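Local coordinates for PF14_0633 protein (Plasmodium falciparum, PDB 3IGM) that binds its cognate DNA as a domain-swapped dimer through an AP2 domain and probably acts as a sequence-specific transcription factor, at residues 10-15 against 21-26. Sequence-based numbering, arbitrary orientation.
With nucleotides of chain C.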
loop_
_atom_site.group_PDB
_atom_site.type_symbol
_atom_site.label_atom_id
_atom_site.label_comp_id
_atom_site.label_asym_id
_atom_site.label_seq_id
_atom_site.Cartn_x
_atom_site.Cartn_y
_atom_site.Cartn_z
ATOM N N GLY A 10 7.610 -9.826 17.884
ATOM C CA GLY A 10 7.043 -10.879 17.067
ATOM C C GLY A 10 6.225 -10.354 15.913
ATOM O O GLY A 10 5.841 -11.119 15.035
ATOM N N VAL A 11 5.958 -9.054 15.903
ATOM C CA VAL A 11 5.136 -8.452 14.860
ATOM C C VAL A 11 5.992 -7.599 13.939
ATOM O O VAL A 11 6.659 -6.666 14.392
ATOM C CB VAL A 11 3.979 -7.578 15.448
ATOM C CG1 VAL A 11 3.188 -6.899 14.337
ATOM C CG2 VAL A 11 3.058 -8.417 16.352
ATOM N N SER A 12 5.964 -7.899 12.645
ATOM C CA SER A 12 6.781 -7.136 11.687
ATOM C C SER A 12 6.111 -6.917 10.350
ATOM O O SER A 12 5.341 -7.762 9.871
ATOM C CB SER A 12 8.164 -7.770 11.484
ATOM O OG SER A 12 8.079 -9.156 11.207
ATOM N N TRP A 13 6.420 -5.763 9.765
ATOM C CA TRP A 13 5.951 -5.385 8.454
ATOM C C TRP A 13 6.717 -6.126 7.335
ATOM O O TRP A 13 7.940 -6.035 7.231
ATOM C CB TRP A 13 6.088 -3.870 8.296
ATOM C CG TRP A 13 5.490 -3.319 7.036
ATOM C CD1 TRP A 13 6.171 -2.809 5.959
ATOM C CD2 TRP A 13 4.093 -3.201 6.718
ATOM N NE1 TRP A 13 5.290 -2.386 4.998
ATOM C CE2 TRP A 13 4.008 -2.611 5.434
ATOM C CE3 TRP A 13 2.907 -3.538 7.393
ATOM C CZ2 TRP A 13 2.783 -2.348 4.808
ATOM C CZ3 TRP A 13 1.689 -3.280 6.771
ATOM C CH2 TRP A 13 1.636 -2.687 5.491
ATOM N N ASN A 14 5.975 -6.861 6.513
ATOM C CA ASN A 14 6.505 -7.515 5.318
ATOM C C ASN A 14 6.254 -6.584 4.134
ATOM O O ASN A 14 5.110 -6.379 3.731
ATOM C CB ASN A 14 5.829 -8.885 5.136
ATOM C CG ASN A 14 6.413 -9.692 3.988
ATOM O OD1 ASN A 14 6.356 -9.274 2.834
ATOM N ND2 ASN A 14 6.944 -10.883 4.301
ATOM N N LYS A 15 7.321 -6.003 3.594
ATOM C CA LYS A 15 7.202 -4.992 2.531
ATOM C C LYS A 15 6.592 -5.523 1.225
ATOM O O LYS A 15 5.661 -4.914 0.684
ATOM C CB LYS A 15 8.543 -4.275 2.293
ATOM C CG LYS A 15 8.935 -3.354 3.439
ATOM C CD LYS A 15 10.334 -2.784 3.288
ATOM C CE LYS A 15 10.582 -1.729 4.365
ATOM N NZ LYS A 15 11.965 -1.175 4.357
ATOM N N LEU A 21 3.076 -9.428 9.675
ATOM C CA LEU A 21 2.976 -10.818 10.083
ATOM C C LEU A 21 3.322 -10.949 11.556
ATOM O O LEU A 21 4.267 -10.336 12.048
ATOM C CB LEU A 21 3.814 -11.780 9.229
ATOM C CG LEU A 21 3.897 -11.744 7.700
ATOM C CD1 LEU A 21 4.378 -13.085 7.162
ATOM C CD2 LEU A 21 2.652 -11.301 6.987
ATOM N N ALA A 22 2.505 -11.720 12.254
ATOM C CA ALA A 22 2.745 -12.073 13.639
ATOM C C ALA A 22 3.388 -13.449 13.620
ATOM O O ALA A 22 2.795 -14.435 13.139
ATOM C CB ALA A 22 1.418 -12.085 14.418
ATOM N N PHE A 23 4.622 -13.493 14.101
ATOM C CA PHE A 23 5.419 -14.706 14.167
ATOM C C PHE A 23 5.333 -15.245 15.575
ATOM O O PHE A 23 5.474 -14.498 16.533
ATOM C CB PHE A 23 6.879 -14.422 13.773
ATOM C CG PHE A 23 7.066 -14.219 12.293
ATOM C CD1 PHE A 23 7.433 -15.290 11.472
ATOM C CD2 PHE A 23 6.830 -12.974 11.715
ATOM C CE1 PHE A 23 7.575 -15.125 10.105
ATOM C CE2 PHE A 23 6.964 -12.792 10.338
ATOM C CZ PHE A 23 7.346 -13.872 9.527
ATOM N N PHE A 24 5.079 -16.540 15.700
ATOM C CA PHE A 24 4.840 -17.151 17.005
ATOM C C PHE A 24 5.370 -18.574 16.997
ATOM O O PHE A 24 5.473 -19.204 15.941
ATOM C CB PHE A 24 3.328 -17.134 17.361
ATOM C CG PHE A 24 2.448 -17.910 16.394
ATOM C CD1 PHE A 24 1.985 -19.188 16.715
ATOM C CD2 PHE A 24 2.070 -17.361 15.181
ATOM C CE1 PHE A 24 1.165 -19.902 15.823
ATOM C CE2 PHE A 24 1.260 -18.065 14.284
ATOM C CZ PHE A 24 0.804 -19.331 14.605
ATOM N N TYR A 25 5.701 -19.078 18.174
ATOM C CA TYR A 25 6.099 -20.473 18.299
ATOM C C TYR A 25 4.903 -21.370 18.589
ATOM O O TYR A 25 4.051 -21.036 19.415
ATOM C CB TYR A 25 7.217 -20.637 19.336
ATOM C CG TYR A 25 8.553 -20.216 18.761
ATOM C CD1 TYR A 25 9.296 -21.085 17.957
ATOM C CD2 TYR A 25 9.052 -18.932 18.977
ATOM C CE1 TYR A 25 10.514 -20.683 17.397
ATOM C CE2 TYR A 25 10.271 -18.531 18.432
ATOM C CZ TYR A 25 10.991 -19.410 17.646
ATOM O OH TYR A 25 12.192 -19.003 17.112
ATOM N N ASP A 26 4.825 -22.483 17.862
ATOM C CA ASP A 26 3.796 -23.494 18.087
ATOM C C ASP A 26 4.535 -24.782 18.447
ATOM O O ASP A 26 4.906 -25.569 17.570
ATOM C CB ASP A 26 2.938 -23.647 16.824
ATOM C CG ASP A 26 1.859 -24.714 16.947
ATOM O OD1 ASP A 26 1.130 -24.915 15.952
ATOM O OD2 ASP A 26 1.728 -25.353 18.008
ATOM P P DA C 4 11.196 -6.753 4.379
ATOM O OP1 DA C 4 11.674 -5.357 4.340
ATOM O OP2 DA C 4 9.764 -7.046 4.143
ATOM O "O5'" DA C 4 12.048 -7.660 3.367
ATOM C "C5'" DA C 4 13.428 -7.979 3.671
ATOM C "C4'" DA C 4 13.972 -9.172 2.899
ATOM O "O4'" DA C 4 13.733 -10.420 3.596
ATOM C "C3'" DA C 4 13.407 -9.422 1.515
ATOM O "O3'" DA C 4 14.458 -10.002 0.756
ATOM C "C2'" DA C 4 12.256 -10.401 1.764
ATOM C "C1'" DA C 4 12.840 -11.264 2.877
ATOM N N9 DA C 4 11.883 -11.758 3.860
ATOM C C8 DA C 4 10.954 -10.995 4.528
ATOM N N7 DA C 4 10.233 -11.677 5.381
ATOM C C5 DA C 4 10.710 -12.975 5.293
ATOM C C6 DA C 4 10.352 -14.171 5.955
ATOM N N6 DA C 4 9.376 -14.245 6.875
ATOM N N1 DA C 4 11.028 -15.302 5.642
ATOM C C2 DA C 4 12.006 -15.230 4.713
ATOM N N3 DA C 4 12.430 -14.166 4.029
ATOM C C4 DA C 4 11.743 -13.049 4.363
ATOM P P DC C 3 11.560 -5.066 11.190
ATOM O OP1 DC C 3 12.297 -3.850 10.779
ATOM O OP2 DC C 3 10.234 -4.908 11.847
ATOM O "O5'" DC C 3 11.384 -6.030 9.907
ATOM C "C5'" DC C 3 12.323 -5.973 8.842
ATOM C "C4'" DC C 3 12.324 -7.196 7.937
ATOM O "O4'" DC C 3 12.414 -8.456 8.653
ATOM C "C3'" DC C 3 11.149 -7.331 6.974
ATOM O "O3'" DC C 3 11.751 -7.402 5.718
ATOM C "C2'" DC C 3 10.557 -8.695 7.293
ATOM C "C1'" DC C 3 11.821 -9.402 7.790
ATOM N N1 DC C 3 11.553 -10.697 8.488
ATOM C C2 DC C 3 12.317 -11.834 8.169
ATOM O O2 DC C 3 13.209 -11.755 7.322
ATOM N N3 DC C 3 12.056 -13.000 8.808
ATOM C C4 DC C 3 11.078 -13.050 9.717
ATOM N N4 DC C 3 10.843 -14.214 10.315
ATOM C C5 DC C 3 10.299 -11.908 10.060
ATOM C C6 DC C 3 10.561 -10.761 9.426
ATOM P P DG C 2 10.768 -9.875 16.291
ATOM O OP1 DG C 2 10.127 -8.956 17.259
ATOM O OP2 DG C 2 9.989 -10.930 15.598
ATOM O "O5'" DG C 2 11.437 -8.988 15.142
ATOM C "C5'" DG C 2 12.416 -7.941 15.387
ATOM C "C4'" DG C 2 12.969 -7.427 14.051
ATOM O "O4'" DG C 2 13.668 -8.509 13.386
ATOM C "C3'" DG C 2 11.949 -6.951 13.013
ATOM O "O3'" DG C 2 12.488 -5.902 12.197
ATOM C "C2'" DG C 2 11.659 -8.207 12.188
ATOM C "C1'" DG C 2 13.018 -8.889 12.184
ATOM N N9 DG C 2 13.014 -10.345 12.213
ATOM C C8 DG C 2 12.219 -11.196 12.940
ATOM N N7 DG C 2 12.506 -12.461 12.759
ATOM C C5 DG C 2 13.561 -12.436 11.857
ATOM C C6 DG C 2 14.307 -13.489 11.283
ATOM O O6 DG C 2 14.168 -14.702 11.456
ATOM N N1 DG C 2 15.287 -13.021 10.413
ATOM C C2 DG C 2 15.540 -11.696 10.142
ATOM N N2 DG C 2 16.540 -11.419 9.283
ATOM N N3 DG C 2 14.857 -10.699 10.680
ATOM C C4 DG C 2 13.890 -11.143 11.522
#
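Leu21 and Ser12 pair through two backbone hydrogen bonds. Leu21 N donates to Ser12 O at 2.8 Å, and Ser12 N returns a bond to Leu21 O. The next bond runs almost straight from Phe23 N to Gly10 O, 2.8 Å at 177°. Gly10 O also meets the Phe23 ring at its edge, near the ring plane. Gly10 has a positive phi of 98°, a conformation glycine adopts readily. Side-chain packing is lighter: Leu21 CG approaches Asn14 CB at 4.3 Å. The strands 11-14 and 19-26 form the first hairpin of the three-stranded antiparallel sheet by which this AP2 domain binds DNA. Ser12, Leu21 and Phe23 face the DNA. Phe23 CG lies beside its own backbone N and anti to the carbonyl carbon (chi1 -75°), which carries the ring to the DNA. N4 of DC3 of chain C lies over one face, toward the rim, 3.4 Å from Phe23 CE1. Asn14 ND2 hydrogen-bonds to O4 of a thymine base. The backbone holds the phosphates: Gly10 N donates to OP1 of DG2 of chain C, and Lys15 N to OP2 of DA4 of chain C, both at 2.7 Å. Val11 and Ala22 lie on the other face, against Ala51 and Phe54 of the second subunit.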